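Local structure of Protease/Reverse transcriptase/ribonuclease H (7KSF) at residues K242-A250 with V339-K350; N608-H616 with L734-V745. The protein unites an aspartic protease with a reverse transcriptase and ribonuclease H in one foamy-virus polyprotein, probably serving viral maturation and the copying of RNA into DNA. The protein carries 1 engineered substitution. All coordinates share one frame; numbering follows the deposited sequence.

How the contacts relate
The two contacts lie in different parts of the polyprotein, contact 1 in the reverse transcriptase and contact 2 in the RNase H, and share no helix or strand. They are about 44 Å apart between centres and about 19 Å between nearest atoms, so neither touches the other. Both are mostly buried, but contact 1 has its centre about 12 Å from the centre of the chain, whereas that of contact 2 is about 43 Å from it. Their chemistry differs accordingly: contact 1 joins strands edge to edge through backbone hydrogen bonds, with polar side chains among them, whereas contact 2 lays a helix on a strand, with no clear hydrogen bond between them, using glycines, alanines and a few apolar side chains.

Contact 1: residues K242-A250 with V339-K350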
ATOM      1  N   LYS A 242     -15.536 -13.353  -4.944  1.00 86.37           N
ATOM      2  CA  LYS A 242     -14.756 -14.353  -4.223  1.00 86.75           C
ATOM      3  C   LYS A 242     -13.279 -13.978  -4.199  1.00 82.07           C
ATOM      4  O   LYS A 242     -12.707 -13.715  -3.135  1.00 82.44           O
ATOM      5  CB  LYS A 242     -14.962 -15.732  -4.850  1.00 85.60           C
ATOM      6  CG  LYS A 242     -14.315 -16.864  -4.069  1.00107.96           C
ATOM      7  CD  LYS A 242     -14.652 -18.212  -4.685  1.00117.03           C
ATOM      8  CE  LYS A 242     -13.941 -19.363  -3.982  1.00 84.46           C
ATOM      9  NZ  LYS A 242     -14.134 -20.645  -4.721  1.00 82.88           N
ATOM     10  N   TYR A 243     -12.643 -13.944  -5.365  1.00 82.50           N
ATOM     11  CA  TYR A 243     -11.237 -13.589  -5.474  1.00 79.78           C
ATOM     12  C   TYR A 243     -11.092 -12.132  -5.895  1.00 79.82           C
ATOM     13  O   TYR A 243     -11.939 -11.582  -6.603  1.00 80.25           O
ATOM     14  CB  TYR A 243     -10.516 -14.488  -6.482  1.00 91.10           C
ATOM     15  CG  TYR A 243     -10.691 -15.965  -6.225  1.00 78.59           C
ATOM     16  CD1 TYR A 243     -11.645 -16.698  -6.915  1.00 79.21           C
ATOM     17  CD2 TYR A 243      -9.902 -16.630  -5.297  1.00 76.90           C
ATOM     18  CE1 TYR A 243     -11.811 -18.045  -6.690  1.00 78.93           C
ATOM     19  CE2 TYR A 243     -10.062 -17.981  -5.062  1.00 79.83           C
ATOM     20  CZ  TYR A 243     -11.018 -18.685  -5.762  1.00 81.74           C
ATOM     21  OH  TYR A 243     -11.183 -20.030  -5.533  1.00 86.03           O
ATOM     22  N   LYS A 244     -10.006 -11.512  -5.446  1.00 78.72           N
ATOM     23  CA  LYS A 244      -9.715 -10.121  -5.758  1.00 78.54           C
ATOM     24  C   LYS A 244      -8.275 -10.000  -6.238  1.00 75.82           C
ATOM     25  O   LYS A 244      -7.377 -10.648  -5.693  1.00 78.52           O
ATOM     26  CB  LYS A 244      -9.949  -9.223  -4.541  1.00 86.39           C
ATOM     27  CG  LYS A 244     -11.393  -9.216  -4.075  1.00 89.66           C
ATOM     28  CD  LYS A 244     -11.484  -9.259  -2.568  1.00100.81           C
ATOM     29  CE  LYS A 244     -12.902  -9.557  -2.119  1.00 87.81           C
ATOM     30  NZ  LYS A 244     -12.966  -9.794  -0.657  1.00 90.33           N
ATOM     31  N   THR A 245      -8.068  -9.170  -7.257  1.00 77.08           N
ATOM     32  CA  THR A 245      -6.775  -9.039  -7.916  1.00 73.07           C
ATOM     33  C   THR A 245      -6.483  -7.574  -8.192  1.00 72.81           C
ATOM     34  O   THR A 245      -7.331  -6.861  -8.734  1.00 73.62           O
ATOM     35  CB  THR A 245      -6.745  -9.822  -9.232  1.00 72.46           C
ATOM     36  OG1 THR A 245      -6.926 -11.218  -8.963  1.00 72.72           O
ATOM     37  CG2 THR A 245      -5.419  -9.609  -9.952  1.00 70.10           C
ATOM     38  N   THR A 246      -5.279  -7.134  -7.831  1.00 71.06           N
ATOM     39  CA  THR A 246      -4.816  -5.787  -8.117  1.00 70.02           C
ATOM     40  C   THR A 246      -3.493  -5.859  -8.870  1.00 68.03           C
ATOM     41  O   THR A 246      -2.617  -6.659  -8.528  1.00 79.65           O
ATOM     42  CB  THR A 246      -4.655  -4.964  -6.836  1.00 72.06           C
ATOM     43  OG1 THR A 246      -3.940  -3.758  -7.128  1.00 71.41           O
ATOM     44  CG2 THR A 246      -3.897  -5.747  -5.785  1.00 73.16           C
ATOM     45  N   LEU A 247      -3.361  -5.025  -9.901  1.00 67.26           N
ATOM     46  CA  LEU A 247      -2.178  -4.992 -10.755  1.00 65.03           C
ATOM     47  C   LEU A 247      -1.620  -3.579 -10.774  1.00 64.34           C
ATOM     48  O   LEU A 247      -2.295  -2.651 -11.223  1.00 78.76           O
ATOM     49  CB  LEU A 247      -2.506  -5.438 -12.178  1.00 64.92           C
ATOM     50  CG  LEU A 247      -2.908  -6.894 -12.353  1.00 63.82           C
ATOM     51  CD1 LEU A 247      -3.325  -7.132 -13.787  1.00 62.29           C
ATOM     52  CD2 LEU A 247      -1.748  -7.794 -11.971  1.00 63.11           C
ATOM     53  N   ASP A 248      -0.387  -3.422 -10.309  1.00 62.92           N
ATOM     54  CA  ASP A 248       0.263  -2.121 -10.287  1.00 62.27           C
ATOM     55  C   ASP A 248       0.968  -1.887 -11.616  1.00 60.07           C
ATOM     56  O   ASP A 248       1.755  -2.726 -12.064  1.00 87.52           O
ATOM     57  CB  ASP A 248       1.260  -2.037  -9.131  1.00 62.53           C
ATOM     58  CG  ASP A 248       2.004  -0.717  -9.101  1.00 62.76           C
ATOM     59  OD1 ASP A 248       1.454   0.293  -9.584  1.00 64.18           O
ATOM     60  OD2 ASP A 248       3.145  -0.694  -8.589  1.00 61.64           O
ATOM     61  N   LEU A 249       0.680  -0.751 -12.245  1.00 61.68           N
ATOM     62  CA  LEU A 249       1.340  -0.397 -13.490  1.00 61.41           C
ATOM     63  C   LEU A 249       2.672   0.294 -13.208  1.00 65.87           C
ATOM     64  O   LEU A 249       2.930   0.778 -12.104  1.00 67.11           O
ATOM     65  CB  LEU A 249       0.436   0.499 -14.341  1.00 62.86           C
ATOM     66  CG  LEU A 249      -0.913  -0.124 -14.722  1.00 63.03           C
ATOM     67  CD1 LEU A 249      -1.732   0.817 -15.594  1.00 66.16           C
ATOM     68  CD2 LEU A 249      -0.719  -1.462 -15.414  1.00 77.10           C
ATOM     69  N   ALA A 250       3.528   0.328 -14.227  1.00 61.05           N
ATOM     70  CA  ALA A 250       4.889   0.842 -14.077  1.00 61.76           C
ATOM     71  C   ALA A 250       4.948   2.297 -14.543  1.00 71.10           C
ATOM     72  O   ALA A 250       5.531   2.634 -15.575  1.00 65.47           O
ATOM     73  CB  ALA A 250       5.873  -0.031 -14.846  1.00 61.95           C
ATOM     74  N   VAL A 339       2.783  -1.907 -19.057  1.00 59.07           N
ATOM     75  CA  VAL A 339       3.747  -2.747 -18.363  1.00 57.33           C
ATOM     76  C   VAL A 339       3.282  -2.909 -16.924  1.00 57.71           C
ATOM     77  O   VAL A 339       2.998  -1.915 -16.245  1.00 61.85           O
ATOM     78  CB  VAL A 339       5.162  -2.142 -18.411  1.00 57.20           C
ATOM     79  CG1 VAL A 339       6.095  -2.927 -17.528  1.00 56.21           C
ATOM     80  CG2 VAL A 339       5.677  -2.113 -19.839  1.00 57.24           C
ATOM     81  N   VAL A 340       3.191  -4.161 -16.468  1.00 57.66           N
ATOM     82  CA  VAL A 340       2.711  -4.497 -15.132  1.00 56.37           C
ATOM     83  C   VAL A 340       3.903  -4.802 -14.238  1.00 57.12           C
ATOM     84  O   VAL A 340       4.831  -5.517 -14.639  1.00 73.47           O
ATOM     85  CB  VAL A 340       1.741  -5.694 -15.175  1.00 56.56           C
ATOM     86  CG1 VAL A 340       1.219  -6.019 -13.784  1.00 58.39           C
ATOM     87  CG2 VAL A 340       0.594  -5.418 -16.128  1.00 57.57           C
ATOM     88  N   SER A 341       3.880  -4.264 -13.022  1.00 56.50           N
ATOM     89  CA  SER A 341       4.909  -4.526 -12.022  1.00 56.62           C
ATOM     90  C   SER A 341       4.391  -5.587 -11.061  1.00 58.14           C
ATOM     91  O   SER A 341       3.433  -5.351 -10.320  1.00 58.94           O
ATOM     92  CB  SER A 341       5.277  -3.247 -11.272  1.00 57.63           C
ATOM     93  OG  SER A 341       6.114  -3.529 -10.162  1.00 58.01           O
ATOM     94  N   LEU A 342       5.018  -6.760 -11.076  1.00 61.12           N
ATOM     95  CA  LEU A 342       4.651  -7.823 -10.148  1.00 59.20           C
ATOM     96  C   LEU A 342       5.272  -7.641  -8.772  1.00 59.73           C
ATOM     97  O   LEU A 342       5.102  -8.510  -7.910  1.00 60.93           O
ATOM     98  CB  LEU A 342       5.050  -9.181 -10.727  1.00 59.02           C
ATOM     99  CG  LEU A 342       4.387  -9.485 -12.072  1.00 58.19           C
ATOM    100  CD1 LEU A 342       4.908 -10.787 -12.646  1.00 67.25           C
ATOM    101  CD2 LEU A 342       2.876  -9.527 -11.923  1.00 58.94           C
ATOM    102  N   LYS A 343       5.982  -6.533  -8.547  1.00 59.63           N
ATOM    103  CA  LYS A 343       6.549  -6.261  -7.232  1.00 60.16           C
ATOM    104  C   LYS A 343       5.449  -5.992  -6.213  1.00 69.30           C
ATOM    105  O   LYS A 343       5.491  -6.499  -5.085  1.00 69.47           O
ATOM    106  CB  LYS A 343       7.507  -5.075  -7.315  1.00 60.97           C
ATOM    107  CG  LYS A 343       8.089  -4.647  -5.981  1.00 62.18           C
ATOM    108  CD  LYS A 343       9.008  -3.449  -6.148  1.00 63.80           C
ATOM    109  CE  LYS A 343       9.708  -3.100  -4.847  1.00 68.63           C
ATOM    110  NZ  LYS A 343      10.509  -4.244  -4.329  1.00104.95           N
ATOM    111  N   LYS A 344       4.452  -5.195  -6.596  1.00 71.98           N
ATOM    112  CA  LYS A 344       3.358  -4.832  -5.704  1.00 61.61           C
ATOM    113  C   LYS A 344       2.011  -5.357  -6.183  1.00 62.87           C
ATOM    114  O   LYS A 344       0.982  -5.031  -5.580  1.00 74.99           O
ATOM    115  CB  LYS A 344       3.303  -3.311  -5.534  1.00 62.25           C
ATOM    116  CG  LYS A 344       4.595  -2.695  -5.010  1.00 61.99           C
ATOM    117  CD  LYS A 344       4.938  -3.213  -3.618  1.00 70.28           C
ATOM    118  CE  LYS A 344       6.188  -2.544  -3.066  1.00 76.69           C
ATOM    119  NZ  LYS A 344       6.485  -2.975  -1.668  1.00 71.46           N
ATOM    120  N   SER A 345       1.987  -6.157  -7.245  1.00 62.37           N
ATOM    121  CA  SER A 345       0.730  -6.708  -7.727  1.00 63.77           C
ATOM    122  C   SER A 345       0.270  -7.851  -6.826  1.00 65.03           C
ATOM    123  O   SER A 345       1.078  -8.593  -6.266  1.00 76.40           O
ATOM    124  CB  SER A 345       0.880  -7.199  -9.165  1.00 62.84           C
ATOM    125  OG  SER A 345       1.335  -6.158 -10.009  1.00 61.60           O
ATOM    126  N   GLU A 346      -1.047  -7.972  -6.680  1.00 67.85           N
ATOM    127  CA  GLU A 346      -1.656  -9.043  -5.909  1.00 69.65           C
ATOM    128  C   GLU A 346      -2.716  -9.703  -6.774  1.00 69.07           C
ATOM    129  O   GLU A 346      -3.614  -9.028  -7.283  1.00 69.67           O
ATOM    130  CB  GLU A 346      -2.278  -8.522  -4.611  1.00 72.54           C
ATOM    131  CG  GLU A 346      -1.361  -7.609  -3.824  1.00 74.68           C
ATOM    132  CD  GLU A 346      -2.045  -6.990  -2.624  1.00102.76           C
ATOM    133  OE1 GLU A 346      -3.073  -7.539  -2.172  1.00116.31           O
ATOM    134  OE2 GLU A 346      -1.556  -5.950  -2.137  1.00101.92           O
ATOM    135  N   ILE A 347      -2.609 -11.021  -6.940  1.00 69.27           N
ATOM    136  CA  ILE A 347      -3.446 -11.763  -7.871  1.00 69.58           C
ATOM    137  C   ILE A 347      -4.142 -12.893  -7.128  1.00 70.91           C
ATOM    138  O   ILE A 347      -3.487 -13.707  -6.470  1.00 82.15           O
ATOM    139  CB  ILE A 347      -2.623 -12.322  -9.046  1.00 68.21           C
ATOM    140  CG1 ILE A 347      -1.858 -11.198  -9.747  1.00 66.91           C
ATOM    141  CG2 ILE A 347      -3.530 -13.041 -10.030  1.00 67.65           C
ATOM    142  CD1 ILE A 347      -1.006 -11.667 -10.901  1.00 65.40           C
ATOM    143  N   GLY A 348      -5.469 -12.943  -7.244  1.00 72.26           N
ATOM    144  CA  GLY A 348      -6.245 -14.073  -6.773  1.00 73.12           C
ATOM    145  C   GLY A 348      -6.188 -14.312  -5.280  1.00 73.66           C
ATOM    146  O   GLY A 348      -5.930 -15.433  -4.833  1.00 79.72           O
ATOM    147  N   GLN A 349      -6.435 -13.267  -4.498  1.00 75.15           N
ATOM    148  CA  GLN A 349      -6.436 -13.351  -3.047  1.00 77.96           C
ATOM    149  C   GLN A 349      -7.824 -13.039  -2.506  1.00 84.92           C
ATOM    150  O   GLN A 349      -8.608 -12.324  -3.138  1.00 80.83           O
ATOM    151  CB  GLN A 349      -5.406 -12.394  -2.439  1.00 76.63           C
ATOM    152  CG  GLN A 349      -3.974 -12.679  -2.857  1.00 74.20           C
ATOM    153  CD  GLN A 349      -2.998 -11.668  -2.294  1.00 74.43           C
ATOM    154  OE1 GLN A 349      -1.788 -11.899  -2.271  1.00 73.05           O
ATOM    155  NE2 GLN A 349      -3.517 -10.535  -1.841  1.00 77.78           N
ATOM    156  N   LYS A 350      -8.124 -13.590  -1.329  1.00 95.34           N
ATOM    157  CA  LYS A 350      -9.407 -13.311  -0.693  1.00 93.79           C
ATOM    158  C   LYS A 350      -9.534 -11.841  -0.318  1.00 85.72           C
ATOM    159  O   LYS A 350     -10.645 -11.305  -0.282  1.00 89.22           O
ATOM    160  CB  LYS A 350      -9.593 -14.188   0.543  1.00 91.11           C
ATOM    161  CG  LYS A 350      -9.743 -15.670   0.248  1.00 83.94           C
ATOM    162  CD  LYS A 350     -10.088 -16.445   1.513  1.00 94.71           C
ATOM    163  CE  LYS A 350     -11.362 -15.909   2.155  1.00110.24           C
ATOM    164  NZ  LYS A 350     -11.736 -16.661   3.385  1.00106.11           N
TER
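Thr246 and Glu346 form an antiparallel hydrogen-bonded pair, established by bonds in both directions: Thr246 N donates to Glu346 O at 2.6 Å, and Glu346 N to Thr246 O at 2.8 Å. Their side chains run side by side on one face of the sheet. With OG1 of Thr246 anti to its own N (chi1 168°), the branch lying against Glu346 CB and CG is the methyl CG2. Carboxylate oxygen OE1 of Glu346 is bonded to Glu353 N.

Packing is dense on the other face. Thr245 CG2 rests 3.9 Å from Ile347 CG1, and Leu247 CD2 lies 3.9 Å from Val340 CG1. Thr245 OG1 accepts Gly348 N at 2.8 Å and is also hydrogen-bonded to His322 NE2, so two partners fix its rotation. This is the palm sheet of the reverse transcriptase, where strand 243-249 pairs with 340-341, with 345-349 and with 311-316, the strand after the Tyr-Val-Asp-Asp turn. Gly348 and Gln349 both face Lys244 in a G1 beta bulge, Gly348 taking a positive phi of 63°. Lys244 bends at chi2 and brings NZ to Lys350 O at 2.8 Å, almost in line with the C=O bond.

The grip is looser towards residue 250. Ser341 N still reaches Asp248 O at 2.8 Å, but the corner at 342-344 separates the two strand pieces, and Ala250 N meets Val339 O through a bent bond of 3.1 Å. Asp248 runs alongside Lys344, whose exposed end leads away. Its OD1 comes close to Asp310 OD2, carboxylate against carboxylate; with Asp311 this is consistent with the aspartate cluster where reverse transcriptases bind metal ions.

Contact 2: residues N608-H616 with L734-V745; sequences NNAGMGIVH and LADKLATQGSYV
Leu738 of the helix meets Gly613 and Val615 of strand 610-616, running along the strand from one to the other. CB lies over the backbone of Gly613, 4.0 Å from its CA. From there chi1 of -64° sets CG anti to the carbonyl carbon, and the extended second torsion carries CD1 to its tip position, 3.6 Å from Val615 CG2. CD1 also lies 3.7 Å from Ile614 O. Leu738 and Val615 cross at about a right angle, and the same valine methyl also meets Ala735 CB at 3.8 Å and touches Leu734 CG.

The segments belong to the RNase H fold, a mixed five-stranded sheet with strand order 3-2-1-4-5; helix 727-744 packs on its second strand. The axes of segments 734-744 and 610-616 run at 149°, nearer antiparallel than crossed. They approach to 5.3 Å, a closeness matched by Gly611 and Gly613, which have no side chains between strand and helix. Ala739 CB is 3.3 Å from Gly613 N, and Ala739 CA makes a CH...O contact with Met612 O at 3.6 Å. Ser743 CB continues this line over Gly611. Met612 and Ile614 point away from the helix and pack on helix 638-654, while the side chain of Ala739 lies about 5 Å from the bound calcium, whose site includes Gly596 and Glu642.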
ATOM      1  N   ASN A 608      15.647 -28.620  40.473  1.00133.32           N
ATOM      2  CA  ASN A 608      14.643 -28.571  39.421  1.00119.98           C
ATOM      3  C   ASN A 608      15.259 -29.022  38.103  1.00113.40           C
ATOM      4  O   ASN A 608      16.481 -29.066  37.943  1.00113.76           O
ATOM      5  CB  ASN A 608      14.049 -27.167  39.274  1.00126.49           C
ATOM      6  CG  ASN A 608      12.913 -26.914  40.238  1.00128.15           C
ATOM      7  OD1 ASN A 608      12.097 -27.799  40.503  1.00127.56           O
ATOM      8  ND2 ASN A 608      12.849 -25.699  40.776  1.00123.47           N
ATOM      9  N   ASN A 609      14.382 -29.359  37.163  1.00111.43           N
ATOM     10  CA  ASN A 609      14.761 -29.745  35.811  1.00112.52           C
ATOM     11  C   ASN A 609      13.538 -29.556  34.925  1.00113.19           C
ATOM     12  O   ASN A 609      12.416 -29.810  35.359  1.00108.58           O
ATOM     13  CB  ASN A 609      15.263 -31.194  35.756  1.00109.10           C
ATOM     14  CG  ASN A 609      15.675 -31.616  34.360  1.00108.07           C
ATOM     15  OD1 ASN A 609      15.384 -32.730  33.922  1.00105.89           O
ATOM     16  ND2 ASN A 609      16.342 -30.720  33.647  1.00119.04           N
ATOM     17  N   ALA A 610      13.758 -29.103  33.690  1.00110.76           N
ATOM     18  CA  ALA A 610      12.665 -28.737  32.803  1.00106.45           C
ATOM     19  C   ALA A 610      12.844 -29.379  31.436  1.00105.69           C
ATOM     20  O   ALA A 610      13.941 -29.788  31.050  1.00105.13           O
ATOM     21  CB  ALA A 610      12.550 -27.214  32.645  1.00108.79           C
ATOM     22  N   GLY A 611      11.735 -29.455  30.701  1.00105.81           N
ATOM     23  CA  GLY A 611      11.723 -29.993  29.356  1.00105.77           C
ATOM     24  C   GLY A 611      10.485 -29.575  28.588  1.00106.98           C
ATOM     25  O   GLY A 611       9.359 -29.810  29.038  1.00107.82           O
ATOM     26  N   MET A 612      10.681 -28.954  27.430  1.00107.52           N
ATOM     27  CA  MET A 612       9.595 -28.437  26.612  1.00109.01           C
ATOM     28  C   MET A 612       9.459 -29.259  25.337  1.00109.21           C
ATOM     29  O   MET A 612      10.355 -30.011  24.950  1.00108.19           O
ATOM     30  CB  MET A 612       9.826 -26.960  26.274  1.00111.09           C
ATOM     31  CG  MET A 612      11.018 -26.706  25.366  1.00108.53           C
ATOM     32  SD  MET A 612      11.389 -24.950  25.202  1.00109.61           S
ATOM     33  CE  MET A 612      12.637 -24.972  23.921  1.00106.91           C
ATOM     34  N   GLY A 613       8.310 -29.111  24.683  1.00111.00           N
ATOM     35  CA  GLY A 613       8.039 -29.847  23.465  1.00112.31           C
ATOM     36  C   GLY A 613       7.335 -29.005  22.420  1.00115.47           C
ATOM     37  O   GLY A 613       6.423 -28.241  22.748  1.00133.75           O
ATOM     38  N   ILE A 614       7.748 -29.132  21.162  1.00116.29           N
ATOM     39  CA  ILE A 614       7.209 -28.332  20.070  1.00118.72           C
ATOM     40  C   ILE A 614       6.871 -29.260  18.911  1.00120.04           C
ATOM     41  O   ILE A 614       7.654 -30.155  18.571  1.00125.35           O
ATOM     42  CB  ILE A 614       8.197 -27.234  19.616  1.00123.92           C
ATOM     43  CG1 ILE A 614       8.500 -26.261  20.765  1.00136.24           C
ATOM     44  CG2 ILE A 614       7.652 -26.479  18.416  1.00125.91           C
ATOM     45  CD1 ILE A 614       9.717 -26.629  21.596  1.00113.70           C
ATOM     46  N   VAL A 615       5.700 -29.048  18.307  1.00128.49           N
ATOM     47  CA  VAL A 615       5.226 -29.853  17.186  1.00124.80           C
ATOM     48  C   VAL A 615       4.742 -28.915  16.089  1.00127.56           C
ATOM     49  O   VAL A 615       3.944 -28.009  16.351  1.00128.79           O
ATOM     50  CB  VAL A 615       4.098 -30.816  17.606  1.00125.15           C
ATOM     51  CG1 VAL A 615       3.560 -31.564  16.397  1.00127.39           C
ATOM     52  CG2 VAL A 615       4.587 -31.787  18.667  1.00122.32           C
ATOM     53  N   HIS A 616       5.219 -29.134  14.864  1.00128.99           N
ATOM     54  CA  HIS A 616       4.761 -28.391  13.692  1.00132.10           C
ATOM     55  C   HIS A 616       3.785 -29.276  12.927  1.00134.40           C
ATOM     56  O   HIS A 616       4.176 -30.311  12.378  1.00134.53           O
ATOM     57  CB  HIS A 616       5.934 -27.969  12.809  1.00133.06           C
ATOM     58  CG  HIS A 616       5.562 -26.991  11.736  1.00151.03           C
ATOM     59  ND1 HIS A 616       6.398 -25.966  11.343  1.00148.05           N
ATOM     60  CD2 HIS A 616       4.449 -26.879  10.976  1.00157.30           C
ATOM     61  CE1 HIS A 616       5.813 -25.267  10.386  1.00148.55           C
ATOM     62  NE2 HIS A 616       4.629 -25.798  10.145  1.00151.72           N
ATOM     63  N   LEU A 734       0.559 -35.043  21.632  1.00120.70           N
ATOM     64  CA  LEU A 734       1.902 -35.389  21.170  1.00119.17           C
ATOM     65  C   LEU A 734       2.933 -34.393  21.682  1.00117.93           C
ATOM     66  O   LEU A 734       4.054 -34.781  22.037  1.00115.94           O
ATOM     67  CB  LEU A 734       1.921 -35.450  19.647  1.00119.95           C
ATOM     68  CG  LEU A 734       3.273 -35.745  19.002  1.00119.01           C
ATOM     69  CD1 LEU A 734       3.816 -37.064  19.518  1.00125.82           C
ATOM     70  CD2 LEU A 734       3.132 -35.768  17.494  1.00130.22           C
ATOM     71  N   ALA A 735       2.577 -33.107  21.730  1.00129.04           N
ATOM     72  CA  ALA A 735       3.509 -32.095  22.213  1.00129.35           C
ATOM     73  C   ALA A 735       3.803 -32.277  23.697  1.00128.71           C
ATOM     74  O   ALA A 735       4.941 -32.088  24.137  1.00127.50           O
ATOM     75  CB  ALA A 735       2.955 -30.698  21.948  1.00124.42           C
ATOM     76  N   ASP A 736       2.785 -32.633  24.487  1.00123.34           N
ATOM     77  CA  ASP A 736       3.017 -32.911  25.900  1.00114.08           C
ATOM     78  C   ASP A 736       3.911 -34.129  26.083  1.00118.62           C
ATOM     79  O   ASP A 736       4.706 -34.183  27.029  1.00116.22           O
ATOM     80  CB  ASP A 736       1.685 -33.112  26.629  1.00114.54           C
ATOM     81  CG  ASP A 736       1.786 -32.849  28.125  1.00122.57           C
ATOM     82  OD1 ASP A 736       2.889 -32.993  28.690  1.00116.03           O
ATOM     83  OD2 ASP A 736       0.759 -32.494  28.738  1.00129.60           O
ATOM     84  N   LYS A 737       3.804 -35.110  25.184  1.00119.80           N
ATOM     85  CA  LYS A 737       4.702 -36.256  25.230  1.00112.25           C
ATOM     86  C   LYS A 737       6.147 -35.821  25.014  1.00109.75           C
ATOM     87  O   LYS A 737       7.053 -36.252  25.735  1.00115.46           O
ATOM     88  CB  LYS A 737       4.287 -37.292  24.184  1.00111.67           C
ATOM     89  CG  LYS A 737       5.223 -38.486  24.093  1.00117.62           C
ATOM     90  CD  LYS A 737       4.771 -39.466  23.022  1.00115.43           C
ATOM     91  CE  LYS A 737       5.686 -40.680  22.965  1.00121.88           C
ATOM     92  NZ  LYS A 737       5.248 -41.669  21.942  1.00109.46           N
ATOM     93  N   LEU A 738       6.378 -34.947  24.029  1.00111.07           N
ATOM     94  CA  LEU A 738       7.733 -34.482  23.764  1.00109.77           C
ATOM     95  C   LEU A 738       8.269 -33.641  24.912  1.00108.57           C
ATOM     96  O   LEU A 738       9.435 -33.775  25.296  1.00115.09           O
ATOM     97  CB  LEU A 738       7.772 -33.694  22.457  1.00112.03           C
ATOM     98  CG  LEU A 738       7.425 -34.489  21.199  1.00124.41           C
ATOM     99  CD1 LEU A 738       7.472 -33.583  19.985  1.00136.93           C
ATOM    100  CD2 LEU A 738       8.367 -35.670  21.023  1.00129.04           C
ATOM    101  N   ALA A 739       7.435 -32.762  25.475  1.00109.31           N
ATOM    102  CA  ALA A 739       7.874 -31.965  26.614  1.00108.53           C
ATOM    103  C   ALA A 739       8.243 -32.852  27.792  1.00107.14           C
ATOM    104  O   ALA A 739       9.223 -32.582  28.499  1.00106.51           O
ATOM    105  CB  ALA A 739       6.785 -30.969  27.013  1.00113.24           C
ATOM    106  N   THR A 740       7.479 -33.922  28.009  1.00111.57           N
ATOM    107  CA  THR A 740       7.786 -34.836  29.101  1.00116.43           C
ATOM    108  C   THR A 740       9.100 -35.567  28.850  1.00112.22           C
ATOM    109  O   THR A 740       9.903 -35.744  29.774  1.00114.63           O
ATOM    110  CB  THR A 740       6.636 -35.827  29.295  1.00118.92           C
ATOM    111  OG1 THR A 740       5.405 -35.105  29.448  1.00110.19           O
ATOM    112  CG2 THR A 740       6.863 -36.679  30.533  1.00122.04           C
ATOM    113  N   GLN A 741       9.343 -35.982  27.602  1.00110.03           N
ATOM    114  CA  GLN A 741      10.586 -36.681  27.282  1.00103.26           C
ATOM    115  C   GLN A 741      11.802 -35.814  27.576  1.00103.46           C
ATOM    116  O   GLN A 741      12.784 -36.292  28.157  1.00102.78           O
ATOM    117  CB  GLN A 741      10.586 -37.114  25.816  1.00102.54           C
ATOM    118  CG  GLN A 741       9.584 -38.199  25.492  1.00102.13           C
ATOM    119  CD  GLN A 741       9.703 -38.690  24.068  1.00101.68           C
ATOM    120  OE1 GLN A 741      10.513 -38.187  23.290  1.00101.49           O
ATOM    121  NE2 GLN A 741       8.896 -39.682  23.718  1.00102.31           N
ATOM    122  N   GLY A 742      11.760 -34.543  27.177  1.00104.14           N
ATOM    123  CA  GLY A 742      12.864 -33.649  27.475  1.00103.63           C
ATOM    124  C   GLY A 742      13.027 -33.380  28.956  1.00103.96           C
ATOM    125  O   GLY A 742      14.147 -33.174  29.429  1.00103.69           O
ATOM    126  N   SER A 743      11.924 -33.383  29.709  1.00108.72           N
ATOM    127  CA  SER A 743      12.022 -33.128  31.141  1.00117.24           C
ATOM    128  C   SER A 743      12.662 -34.296  31.879  1.00110.97           C
ATOM    129  O   SER A 743      13.195 -34.113  32.981  1.00105.87           O
ATOM    130  CB  SER A 743      10.639 -32.829  31.719  1.00116.42           C
ATOM    131  OG  SER A 743      10.723 -32.528  33.103  1.00111.47           O
ATOM    132  N   TYR A 744      12.620 -35.497  31.296  1.00118.71           N
ATOM    133  CA  TYR A 744      13.226 -36.670  31.912  1.00113.75           C
ATOM    134  C   TYR A 744      14.703 -36.820  31.574  1.00118.73           C
ATOM    135  O   TYR A 744      15.399 -37.586  32.254  1.00126.61           O
ATOM    136  CB  TYR A 744      12.473 -37.934  31.485  1.00103.64           C
ATOM    137  N   VAL A 745      15.195 -36.110  30.562  1.00115.66           N
ATOM    138  CA  VAL A 745      16.592 -36.192  30.149  1.00101.71           C
ATOM    139  C   VAL A 745      17.404 -35.158  30.922  1.00102.35           C
ATOM    140  O   VAL A 745      17.040 -33.978  30.969  1.00117.52           O
ATOM    141  CB  VAL A 745      16.725 -35.983  28.630  1.00100.15           C
ATOM    142  CG1 VAL A 745      18.186 -36.025  28.210  1.00 99.94           C
ATOM    143  CG2 VAL A 745      15.920 -37.035  27.873  1.00 99.47           C
TER